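Local structure of cellobiose 2-epimerase (Ruminococcus albus, 3VW5) at residues Phe17-Arg22 with Leu70-His75; Val92-Asp97 with Asp104-Thr109; Tyr150-Ala155 with Lys206-Gln211. The protein catalyses the reversible epimerisation of cellobiose to 4-O-beta-D-glucopyranosyl-D-mannose, acting on the unmodified sugar within an (alpha/alpha)6 barrel fold. The protein carries 2 engineered substitutions. All coordinates share one frame; numbering follows the deposited sequence.

Contact 1 of 3, residues Phe17-Arg22 with Leu70-His75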
loop_
_atom_site.group_PDB
_atom_site.type_symbol
_atom_site.label_atom_id
_atom_site.label_comp_id
_atom_site.label_asym_id
_atom_site.label_seq_id
_atom_site.Cartn_x
_atom_site.Cartn_y
_atom_site.Cartn_z
ATOM N N PHE A 17 -3.232 -15.234 -12.086
ATOM C CA PHE A 17 -4.312 -14.289 -12.361
ATOM C C PHE A 17 -3.768 -12.986 -12.949
ATOM O O PHE A 17 -4.192 -12.533 -14.013
ATOM C CB PHE A 17 -5.123 -13.990 -11.095
ATOM C CG PHE A 17 -6.111 -12.849 -11.256
ATOM C CD1 PHE A 17 -7.392 -13.089 -11.723
ATOM C CD2 PHE A 17 -5.743 -11.541 -10.949
ATOM C CE1 PHE A 17 -8.292 -12.065 -11.888
ATOM C CE2 PHE A 17 -6.630 -10.512 -11.117
ATOM C CZ PHE A 17 -7.919 -10.770 -11.586
ATOM N N TRP A 18 -2.822 -12.372 -12.257
ATOM C CA TRP A 18 -2.311 -11.101 -12.748
ATOM C C TRP A 18 -1.588 -11.237 -14.084
ATOM O O TRP A 18 -1.772 -10.412 -14.972
ATOM C CB TRP A 18 -1.493 -10.387 -11.673
ATOM C CG TRP A 18 -2.405 -9.812 -10.661
ATOM C CD1 TRP A 18 -2.792 -10.388 -9.490
ATOM C CD2 TRP A 18 -3.121 -8.576 -10.759
ATOM N NE1 TRP A 18 -3.678 -9.573 -8.832
ATOM C CE2 TRP A 18 -3.899 -8.453 -9.590
ATOM C CE3 TRP A 18 -3.159 -7.545 -11.712
ATOM C CZ2 TRP A 18 -4.725 -7.338 -9.351
ATOM C CZ3 TRP A 18 -3.982 -6.439 -11.479
ATOM C CH2 TRP A 18 -4.750 -6.347 -10.307
ATOM N N ASN A 19 -0.804 -12.300 -14.239
ATOM C CA ASN A 19 -0.132 -12.567 -15.512
ATOM C C ASN A 19 -1.066 -12.431 -16.710
ATOM O O ASN A 19 -0.655 -11.950 -17.769
ATOM C CB ASN A 19 0.531 -13.946 -15.513
ATOM C CG ASN A 19 1.757 -14.010 -14.617
ATOM O OD1 ASN A 19 2.268 -12.982 -14.159
ATOM N ND2 ASN A 19 2.240 -15.228 -14.366
ATOM N N LYS A 20 -2.326 -12.832 -16.541
ATOM C CA LYS A 20 -3.287 -12.792 -17.641
ATOM C C LYS A 20 -3.757 -11.390 -17.956
ATOM O O LYS A 20 -4.443 -11.172 -18.948
ATOM C CB LYS A 20 -4.501 -13.673 -17.349
ATOM C CG LYS A 20 -4.155 -15.123 -17.021
ATOM C CD LYS A 20 -5.416 -15.985 -16.847
ATOM C CE LYS A 20 -5.077 -17.339 -16.199
ATOM N NZ LYS A 20 -3.978 -18.076 -16.922
ATOM N N LEU A 21 -3.402 -10.435 -17.107
ATOM C CA LEU A 21 -3.851 -9.058 -17.299
ATOM C C LEU A 21 -2.829 -8.191 -18.004
ATOM O O LEU A 21 -3.059 -7.006 -18.197
ATOM C CB LEU A 21 -4.251 -8.427 -15.967
ATOM C CG LEU A 21 -5.550 -9.007 -15.420
ATOM C CD1 LEU A 21 -5.808 -8.507 -14.010
ATOM C CD2 LEU A 21 -6.702 -8.651 -16.343
ATOM N N ARG A 22 -1.700 -8.786 -18.379
ATOM C CA ARG A 22 -0.704 -8.097 -19.190
ATOM C C ARG A 22 -1.300 -7.645 -20.530
ATOM O O ARG A 22 -1.936 -8.426 -21.239
ATOM C CB ARG A 22 0.506 -8.998 -19.420
ATOM C CG ARG A 22 1.718 -8.280 -19.967
ATOM C CD ARG A 22 2.901 -9.225 -20.229
ATOM N NE ARG A 22 3.799 -8.666 -21.245
ATOM C CZ ARG A 22 5.127 -8.649 -21.156
ATOM N NH1 ARG A 22 5.743 -9.177 -20.097
ATOM N NH2 ARG A 22 5.838 -8.103 -22.137
ATOM N N LEU A 70 10.203 -11.088 -13.648
ATOM C CA LEU A 70 10.974 -9.899 -13.988
ATOM C C LEU A 70 10.588 -9.323 -15.337
ATOM O O LEU A 70 10.644 -8.118 -15.530
ATOM C CB LEU A 70 12.474 -10.160 -13.946
ATOM C CG LEU A 70 13.332 -8.882 -14.066
ATOM C CD1 LEU A 70 13.202 -7.998 -12.838
ATOM C CD2 LEU A 70 14.797 -9.218 -14.301
ATOM N N ASP A 71 10.188 -10.170 -16.270
ATOM C CA ASP A 71 9.752 -9.678 -17.574
ATOM C C ASP A 71 8.444 -8.863 -17.452
ATOM O O ASP A 71 8.284 -7.819 -18.097
ATOM C CB ASP A 71 9.621 -10.829 -18.587
ATOM C CG ASP A 71 9.422 -10.333 -20.021
ATOM O OD1 ASP A 71 9.923 -9.232 -20.362
ATOM O OD2 ASP A 71 8.763 -11.040 -20.823
ATOM N N ASN A 72 7.522 -9.349 -16.619
ATOM C CA ASN A 72 6.286 -8.632 -16.310
ATOM C C ASN A 72 6.527 -7.328 -15.548
ATOM O O ASN A 72 5.931 -6.292 -15.867
ATOM C CB ASN A 72 5.335 -9.534 -15.528
ATOM C CG ASN A 72 4.618 -10.534 -16.420
ATOM O OD1 ASN A 72 4.461 -10.323 -17.630
ATOM N ND2 ASN A 72 4.183 -11.633 -15.825
ATOM N N ALA A 73 7.403 -7.383 -14.544
ATOM C CA ALA A 73 7.876 -6.168 -13.905
ATOM C C ALA A 73 8.338 -5.192 -14.982
ATOM O O ALA A 73 7.848 -4.056 -15.063
ATOM C CB ALA A 73 8.987 -6.454 -12.913
ATOM N N LYS A 74 9.256 -5.636 -15.834
ATOM C CA LYS A 74 9.785 -4.741 -16.854
ATOM C C LYS A 74 8.705 -4.176 -17.770
ATOM O O LYS A 74 8.796 -3.031 -18.194
ATOM C CB LYS A 74 10.905 -5.405 -17.670
ATOM C CG LYS A 74 11.429 -4.527 -18.805
ATOM C CD LYS A 74 12.555 -5.196 -19.569
ATOM C CE LYS A 74 12.651 -4.647 -20.993
ATOM N NZ LYS A 74 12.966 -5.736 -21.978
ATOM N N HIS A 75 7.677 -4.967 -18.058
ATOM C CA HIS A 75 6.577 -4.521 -18.923
ATOM C C HIS A 75 5.844 -3.344 -18.312
ATOM O O HIS A 75 5.535 -2.376 -19.004
ATOM C CB HIS A 75 5.582 -5.661 -19.195
ATOM C CG HIS A 75 4.476 -5.291 -20.141
ATOM N ND1 HIS A 75 4.683 -5.093 -21.488
ATOM C CD2 HIS A 75 3.156 -5.074 -19.927
ATOM C CE1 HIS A 75 3.538 -4.771 -22.066
ATOM N NE2 HIS A 75 2.595 -4.759 -21.143
#

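Contact 2 of 3, residues Val92-Asp97 with Asp104-Thr109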
loop_
_atom_site.group_PDB
_atom_site.type_symbol
_atom_site.label_atom_id
_atom_site.label_comp_id
_atom_site.label_asym_id
_atom_site.label_seq_id
_atom_site.Cartn_x
_atom_site.Cartn_y
_atom_site.Cartn_z
ATOM N N VAL A 92 4.152 12.181 -11.322
ATOM C CA VAL A 92 3.467 11.259 -12.203
ATOM C C VAL A 92 1.997 11.657 -12.284
ATOM O O VAL A 92 1.467 12.245 -11.346
ATOM C CB VAL A 92 3.588 9.808 -11.690
ATOM C CG1 VAL A 92 5.042 9.424 -11.551
ATOM C CG2 VAL A 92 2.893 9.656 -10.344
ATOM N N TYR A 93 1.340 11.347 -13.399
ATOM C CA TYR A 93 -0.083 11.658 -13.543
ATOM C C TYR A 93 -0.953 10.728 -12.698
ATOM O O TYR A 93 -0.453 9.823 -12.036
ATOM C CB TYR A 93 -0.511 11.592 -15.011
ATOM C CG TYR A 93 0.374 12.382 -15.941
ATOM C CD1 TYR A 93 0.390 13.777 -15.903
ATOM C CD2 TYR A 93 1.198 11.738 -16.860
ATOM C CE1 TYR A 93 1.212 14.506 -16.756
ATOM C CE2 TYR A 93 2.020 12.452 -17.714
ATOM C CZ TYR A 93 2.030 13.836 -17.657
ATOM O OH TYR A 93 2.849 14.544 -18.510
ATOM N N TRP A 94 -2.261 10.956 -12.721
ATOM C CA TRP A 94 -3.187 10.151 -11.931
ATOM C C TRP A 94 -3.777 8.978 -12.743
ATOM O O TRP A 94 -3.873 7.852 -12.263
ATOM C CB TRP A 94 -4.299 11.043 -11.334
ATOM C CG TRP A 94 -5.258 10.285 -10.468
ATOM C CD1 TRP A 94 -6.522 9.884 -10.798
ATOM C CD2 TRP A 94 -5.020 9.805 -9.142
ATOM N NE1 TRP A 94 -7.086 9.185 -9.760
ATOM C CE2 TRP A 94 -6.189 9.124 -8.731
ATOM C CE3 TRP A 94 -3.940 9.885 -8.261
ATOM C CZ2 TRP A 94 -6.304 8.533 -7.477
ATOM C CZ3 TRP A 94 -4.058 9.296 -7.016
ATOM C CH2 TRP A 94 -5.232 8.630 -6.635
ATOM N N MET A 95 -4.145 9.258 -13.985
ATOM C CA MET A 95 -4.899 8.330 -14.796
ATOM C C MET A 95 -4.496 8.441 -16.248
ATOM O O MET A 95 -4.460 9.537 -16.803
ATOM C CB MET A 95 -6.374 8.679 -14.707
ATOM C CG MET A 95 -7.272 7.527 -15.091
ATOM S SD MET A 95 -7.433 6.455 -13.665
ATOM C CE MET A 95 -7.626 4.915 -14.520
ATOM N N MET A 96 -4.217 7.305 -16.874
ATOM C CA MET A 96 -3.972 7.277 -18.312
ATOM C C MET A 96 -5.208 6.675 -18.962
ATOM O O MET A 96 -6.033 6.092 -18.270
ATOM C CB MET A 96 -2.738 6.420 -18.616
ATOM C CG MET A 96 -1.572 6.646 -17.653
ATOM S SD MET A 96 -1.007 8.374 -17.514
ATOM C CE MET A 96 -0.542 8.712 -19.223
ATOM N N ASP A 97 -5.365 6.825 -20.271
ATOM C CA ASP A 97 -6.374 6.039 -20.982
ATOM C C ASP A 97 -5.742 4.690 -21.366
ATOM O O ASP A 97 -4.575 4.449 -21.048
ATOM C CB ASP A 97 -6.944 6.795 -22.190
ATOM C CG ASP A 97 -5.904 7.050 -23.286
ATOM O OD1 ASP A 97 -4.879 6.327 -23.367
ATOM O OD2 ASP A 97 -6.121 7.987 -24.085
ATOM N N ASP A 104 -6.058 12.006 -16.611
ATOM C CA ASP A 104 -6.150 12.915 -15.472
ATOM C C ASP A 104 -4.737 13.267 -15.026
ATOM O O ASP A 104 -3.990 12.395 -14.564
ATOM C CB ASP A 104 -6.908 12.264 -14.316
ATOM C CG ASP A 104 -7.173 13.233 -13.158
ATOM O OD1 ASP A 104 -6.471 14.265 -13.038
ATOM O OD2 ASP A 104 -8.092 12.953 -12.354
ATOM N N THR A 105 -4.381 14.544 -15.140
ATOM C CA THR A 105 -3.003 14.979 -14.928
ATOM C C THR A 105 -2.740 15.569 -13.553
ATOM O O THR A 105 -1.674 16.129 -13.317
ATOM C CB THR A 105 -2.581 16.000 -15.982
ATOM O OG1 THR A 105 -3.563 17.040 -16.045
ATOM C CG2 THR A 105 -2.459 15.328 -17.350
ATOM N N MET A 106 -3.723 15.450 -12.665
ATOM C CA MET A 106 -3.621 15.852 -11.264
ATOM C C MET A 106 -2.407 15.195 -10.585
ATOM O O MET A 106 -2.135 14.000 -10.778
ATOM C CB MET A 106 -4.929 15.454 -10.554
ATOM C CG MET A 106 -4.943 15.559 -9.029
ATOM S SD MET A 106 -4.629 13.988 -8.197
ATOM C CE MET A 106 -6.289 13.441 -7.771
ATOM N N LYS A 107 -1.670 15.971 -9.797
ATOM C CA LYS A 107 -0.501 15.448 -9.087
ATOM C C LYS A 107 -0.862 15.156 -7.646
ATOM O O LYS A 107 -1.447 15.993 -6.962
ATOM C CB LYS A 107 0.663 16.444 -9.126
ATOM C CG LYS A 107 1.103 16.851 -10.520
ATOM C CD LYS A 107 1.770 15.694 -11.255
ATOM C CE LYS A 107 2.095 16.048 -12.711
ATOM N NZ LYS A 107 3.257 16.980 -12.832
ATOM N N HIS A 108 -0.509 13.965 -7.181
ATOM C CA HIS A 108 -0.802 13.577 -5.812
ATOM C C HIS A 108 0.412 12.978 -5.102
ATOM O O HIS A 108 0.968 11.958 -5.517
ATOM C CB HIS A 108 -1.984 12.604 -5.764
ATOM C CG HIS A 108 -2.824 12.749 -4.536
ATOM N ND1 HIS A 108 -2.327 12.534 -3.260
ATOM C CD2 HIS A 108 -4.125 13.105 -4.377
ATOM C CE1 HIS A 108 -3.286 12.744 -2.377
ATOM N NE2 HIS A 108 -4.389 13.089 -3.027
ATOM N N THR A 109 0.819 13.636 -4.026
ATOM C CA THR A 109 1.920 13.166 -3.208
ATOM C C THR A 109 1.881 11.650 -2.987
ATOM O O THR A 109 2.890 10.952 -3.097
ATOM C CB THR A 109 1.894 13.875 -1.863
ATOM O OG1 THR A 109 2.057 15.270 -2.095
ATOM C CG2 THR A 109 3.009 13.400 -0.965
HETATM O O HOH W 1 -0.565 11.977 -9.534
#

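Contact 3 of 3, residues Tyr150-Ala155 with Lys206-Gln211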
loop_
_atom_site.group_PDB
_atom_site.type_symbol
_atom_site.label_atom_id
_atom_site.label_comp_id
_atom_site.label_asym_id
_atom_site.label_seq_id
_atom_site.Cartn_x
_atom_site.Cartn_y
_atom_site.Cartn_z
ATOM N N TYR A 150 4.837 23.272 7.284
ATOM C CA TYR A 150 4.212 22.452 8.312
ATOM C C TYR A 150 3.891 21.072 7.750
ATOM O O TYR A 150 2.935 20.431 8.177
ATOM C CB TYR A 150 2.954 23.141 8.867
ATOM C CG TYR A 150 2.521 22.693 10.260
ATOM C CD1 TYR A 150 3.196 21.682 10.944
ATOM C CD2 TYR A 150 1.423 23.287 10.890
ATOM C CE1 TYR A 150 2.795 21.275 12.209
ATOM C CE2 TYR A 150 1.015 22.886 12.156
ATOM C CZ TYR A 150 1.708 21.878 12.809
ATOM O OH TYR A 150 1.304 21.483 14.069
ATOM N N GLY A 151 4.698 20.624 6.792
ATOM C CA GLY A 151 4.589 19.282 6.253
ATOM C C GLY A 151 4.173 19.203 4.792
ATOM O O GLY A 151 3.999 20.214 4.119
ATOM N N TYR A 152 4.000 17.981 4.304
ATOM C CA TYR A 152 3.622 17.755 2.920
ATOM C C TYR A 152 2.164 18.108 2.647
ATOM O O TYR A 152 1.283 17.802 3.454
ATOM C CB TYR A 152 3.874 16.286 2.546
ATOM C CG TYR A 152 5.325 15.882 2.639
ATOM C CD1 TYR A 152 6.189 16.068 1.557
ATOM C CD2 TYR A 152 5.845 15.335 3.809
ATOM C CE1 TYR A 152 7.528 15.719 1.638
ATOM C CE2 TYR A 152 7.194 14.976 3.895
ATOM C CZ TYR A 152 8.021 15.176 2.804
ATOM O OH TYR A 152 9.344 14.828 2.864
ATOM N N ARG A 153 1.912 18.748 1.506
ATOM C CA ARG A 153 0.556 18.907 0.982
ATOM C C ARG A 153 0.289 17.840 -0.071
ATOM O O ARG A 153 1.216 17.331 -0.683
ATOM C CB ARG A 153 0.374 20.300 0.399
ATOM C CG ARG A 153 0.300 21.353 1.461
ATOM C CD ARG A 153 -0.020 22.689 0.867
ATOM N NE ARG A 153 -0.084 23.715 1.902
ATOM C CZ ARG A 153 -0.387 24.988 1.668
ATOM N NH1 ARG A 153 -0.665 25.388 0.426
ATOM N NH2 ARG A 153 -0.421 25.856 2.672
ATOM N N GLU A 154 -0.977 17.517 -0.307
ATOM C CA GLU A 154 -1.304 16.261 -0.990
ATOM C C GLU A 154 -1.844 16.293 -2.426
ATOM O O GLU A 154 -1.555 15.388 -3.202
ATOM C CB GLU A 154 -2.220 15.432 -0.091
ATOM C CG GLU A 154 -1.640 15.315 1.305
ATOM C CD GLU A 154 -2.224 14.176 2.096
ATOM O OE1 GLU A 154 -1.747 13.954 3.238
ATOM O OE2 GLU A 154 -3.152 13.500 1.583
ATOM N N ALA A 155 -2.606 17.314 -2.792
ATOM C CA ALA A 155 -3.260 17.301 -4.095
ATOM C C ALA A 155 -3.059 18.583 -4.890
ATOM O O ALA A 155 -3.279 19.675 -4.383
ATOM C CB ALA A 155 -4.758 16.992 -3.943
ATOM N N LYS A 206 13.106 10.341 8.405
ATOM C CA LYS A 206 13.052 10.493 9.854
ATOM C C LYS A 206 12.043 11.583 10.228
ATOM O O LYS A 206 11.337 11.489 11.243
ATOM C CB LYS A 206 14.436 10.761 10.450
ATOM C CG LYS A 206 15.330 9.525 10.558
ATOM C CD LYS A 206 16.799 9.910 10.758
ATOM C CE LYS A 206 17.706 8.676 10.865
ATOM N NZ LYS A 206 18.855 8.835 11.842
ATOM N N PHE A 207 11.948 12.601 9.384
ATOM C CA PHE A 207 10.960 13.632 9.603
ATOM C C PHE A 207 9.528 13.053 9.501
ATOM O O PHE A 207 8.644 13.391 10.304
ATOM C CB PHE A 207 11.172 14.781 8.633
ATOM C CG PHE A 207 9.979 15.682 8.494
ATOM C CD1 PHE A 207 9.090 15.514 7.447
ATOM C CD2 PHE A 207 9.748 16.695 9.411
ATOM C CE1 PHE A 207 7.986 16.342 7.308
ATOM C CE2 PHE A 207 8.647 17.529 9.282
ATOM C CZ PHE A 207 7.760 17.347 8.224
ATOM N N GLN A 208 9.308 12.162 8.537
ATOM C CA GLN A 208 8.007 11.521 8.404
ATOM C C GLN A 208 7.680 10.632 9.600
ATOM O O GLN A 208 6.559 10.661 10.111
ATOM C CB GLN A 208 7.928 10.738 7.096
ATOM C CG GLN A 208 7.931 11.629 5.868
ATOM C CD GLN A 208 8.661 10.999 4.690
ATOM O OE1 GLN A 208 8.973 9.799 4.689
ATOM N NE2 GLN A 208 8.945 11.815 3.683
ATOM N N LEU A 209 8.652 9.831 10.032
ATOM C CA LEU A 209 8.492 9.033 11.232
ATOM C C LEU A 209 8.092 9.920 12.417
ATOM O O LEU A 209 7.135 9.614 13.120
ATOM C CB LEU A 209 9.776 8.270 11.544
ATOM C CG LEU A 209 9.937 6.831 11.028
ATOM C CD1 LEU A 209 8.749 6.373 10.226
ATOM C CD2 LEU A 209 11.197 6.685 10.215
ATOM N N GLY A 210 8.808 11.028 12.622
ATOM C CA GLY A 210 8.512 11.947 13.710
ATOM C C GLY A 210 7.082 12.460 13.690
ATOM O O GLY A 210 6.424 12.570 14.727
ATOM N N GLN A 211 6.589 12.768 12.498
ATOM C CA GLN A 211 5.218 13.240 12.356
ATOM C C GLN A 211 4.219 12.160 12.780
ATOM O O GLN A 211 3.203 12.452 13.438
ATOM C CB GLN A 211 4.944 13.683 10.923
ATOM C CG GLN A 211 5.643 14.955 10.534
ATOM C CD GLN A 211 4.914 15.700 9.435
ATOM O OE1 GLN A 211 4.544 15.115 8.409
ATOM N NE2 GLN A 211 4.697 17.003 9.646
HETATM O O HOH W 2 3.184 15.948 6.185
#

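Contact 1 of 3, residues Phe17-Arg22 with Leu70-His75
Arg-22 turns its CG away from its own backbone N (chi1 -167°) and runs extended as far as NE, which carries the guanidinium across to helix 67-84; the type I beta turn from Asn-19 to Arg-22 sets up this reach. His-75 also holds its CG anti to the backbone N, and its imidazole lies flat against the guanidinium, centres 3.9 Å apart and planes 22° apart. Nearer the backbone, CG of Arg-22 packs 3.5 Å from CD2 of His-75, so the aliphatic chain shares the ring face with the charge. One turn back, NH1 of Arg-22 gives a nearly straight hydrogen bond (168°) to OD1 of Asn-72, 3.0 Å away in the guanidinium plane. Asp-71 adds a long salt bridge, OD2 to NH1 of Arg-22 at 3.6 Å. The side chain of Asn-19 crosses that of Asn-72 at about a right angle; its OD1 is hydrogen-bonded to Tyr-57 of helix 47-64. Arginine suits this surface position because its flat cation can stack and donate at its edge together. NE makes a second salt bridge, to Asp-24, while His-75 bonds through NE2 to the carbonyl of Asp-23. With Asp-24 paired to NE and Asp-71 at longer range, the guanidinium charge is probably largely offset, and the imidazole, proton on NE2, is likely to stay neutral stacked against it.

Contact 2 of 3, residues Val92-Asp97 with Asp104-Thr109
A classic beta bulge opens the hairpin of strands 95-96 and 102-108: Trp-94 and Met-95 both face Asp-104. The carbonyl O of Asp-104 accepts twice, from Trp-94 N at 2.9 Å and from Met-95 N at 3.2 Å, the second bond in the carbonyl plane on a lone pair. Asp-104 N returns a bond to Met-95 O at 2.9 Å, making these two residues an antiparallel hydrogen-bonded pair. Aspartate suits the place because its side chain also shapes the chain ahead: OD1 of Asp-104 accepts from Met-106 N at 3.0 Å, an Asx turn. With its CG anti to the backbone N (chi1 -178°), Trp-94 lies alongside Met-106, whose flexible bent chain lays CE over one face of the indole, 4.3 Å from the centroid of the five-membered ring and 18° off its normal; SD sits obliquely by the six-membered ring. Beyond the bulge, a water donates to Val-92 O at 2.7 Å and Met-106 O at 2.8 Å and accepts from His-108 N, linking the two segments. Lys-107 passes its aliphatic chain by Val-92 O on the way to NZ, which bonds to the carbonyl of Gly-90 and forms a salt bridge with Asp-86. Val-92 packs on helix 109-126, whose N-cap is His-108, and on Val-47 of helix 47-64; strands 45-46 and 151-156 flank the hairpin in the sheet.

Contact 3 of 3, residues Tyr150-Ala155 with Lys206-Gln211
Strand 151-156 lies against helix 199-216 of the (alpha/alpha)6 barrel here, Gly-151 and Tyr-152 meeting Phe-207, Gln-208 and Gln-211. Tyr-152 holds its CG beside the backbone N (chi1 -62°), and its side chain slides past that of Phe-207 in the opposite direction. CE2 of Tyr-152 comes up at the edge of the Phe-207 ring, 3.8 Å from CE1, while CG of Gln-211 lies over a face of the same phenyl group. Beyond this apolar pair, the bent chain of Gln-208 crosses the tyrosine at about a right angle and its NE2 donates to OH of Tyr-152 at 3.1 Å; the hydroxyl lies close to the amide plane, but the bond is bent, at 139°. The hydroxyl is also hydrogen-bonded to Glu-143, so tyrosine serves both as an apolar wall and as a polar link between two helices. A phenylalanine in its place would keep the ring packing but would probably leave the Gln-208 amide without its acceptor and the Glu-143 carboxylate without its partner. Gln-211 reaches the strand through water: its OE1 accepts from a water at 2.7 Å that in turn accepts from Tyr-152 N at 2.9 Å, satisfying a buried backbone N-H. Gly-151 has a phi of 114°, where a side chain would run into the carbonyl O of Tyr-150; its CA instead sits at the edge of Phe-207, 4.2 Å from CZ. Helix 179-196 lines the same junction, with Leu-185 against Tyr-152, Tyr-189 against Gln-208 and Ile-182 against Gln-211, while further along the strand Glu-154 and Ala-155 pack on His-108 of neighbouring strand 102-108.

Contact 1 is a surface junction, ruled by a charged guanidinium; contact 2 is partly buried and mostly backbone bonding within a hairpin; contact 3 is buried, joining strand to helix through rings, amides and a water. Contacts 2 and 3 touch and share one sheet, since strands 102-108 and 151-156 are neighbours: Thr-109 OG1 probably bonds to Arg-153 O at 2.6 Å. Contact 1 stands apart, on the opposite side of the chain's centre from contact 3, their centres about 33 Å apart. Its helix 67-84 is nevertheless followed in the chain by strand 95-96 of contact 2. The bridging water joins backbone groups in contact 2, but a backbone N and a glutamine side chain in contact 3.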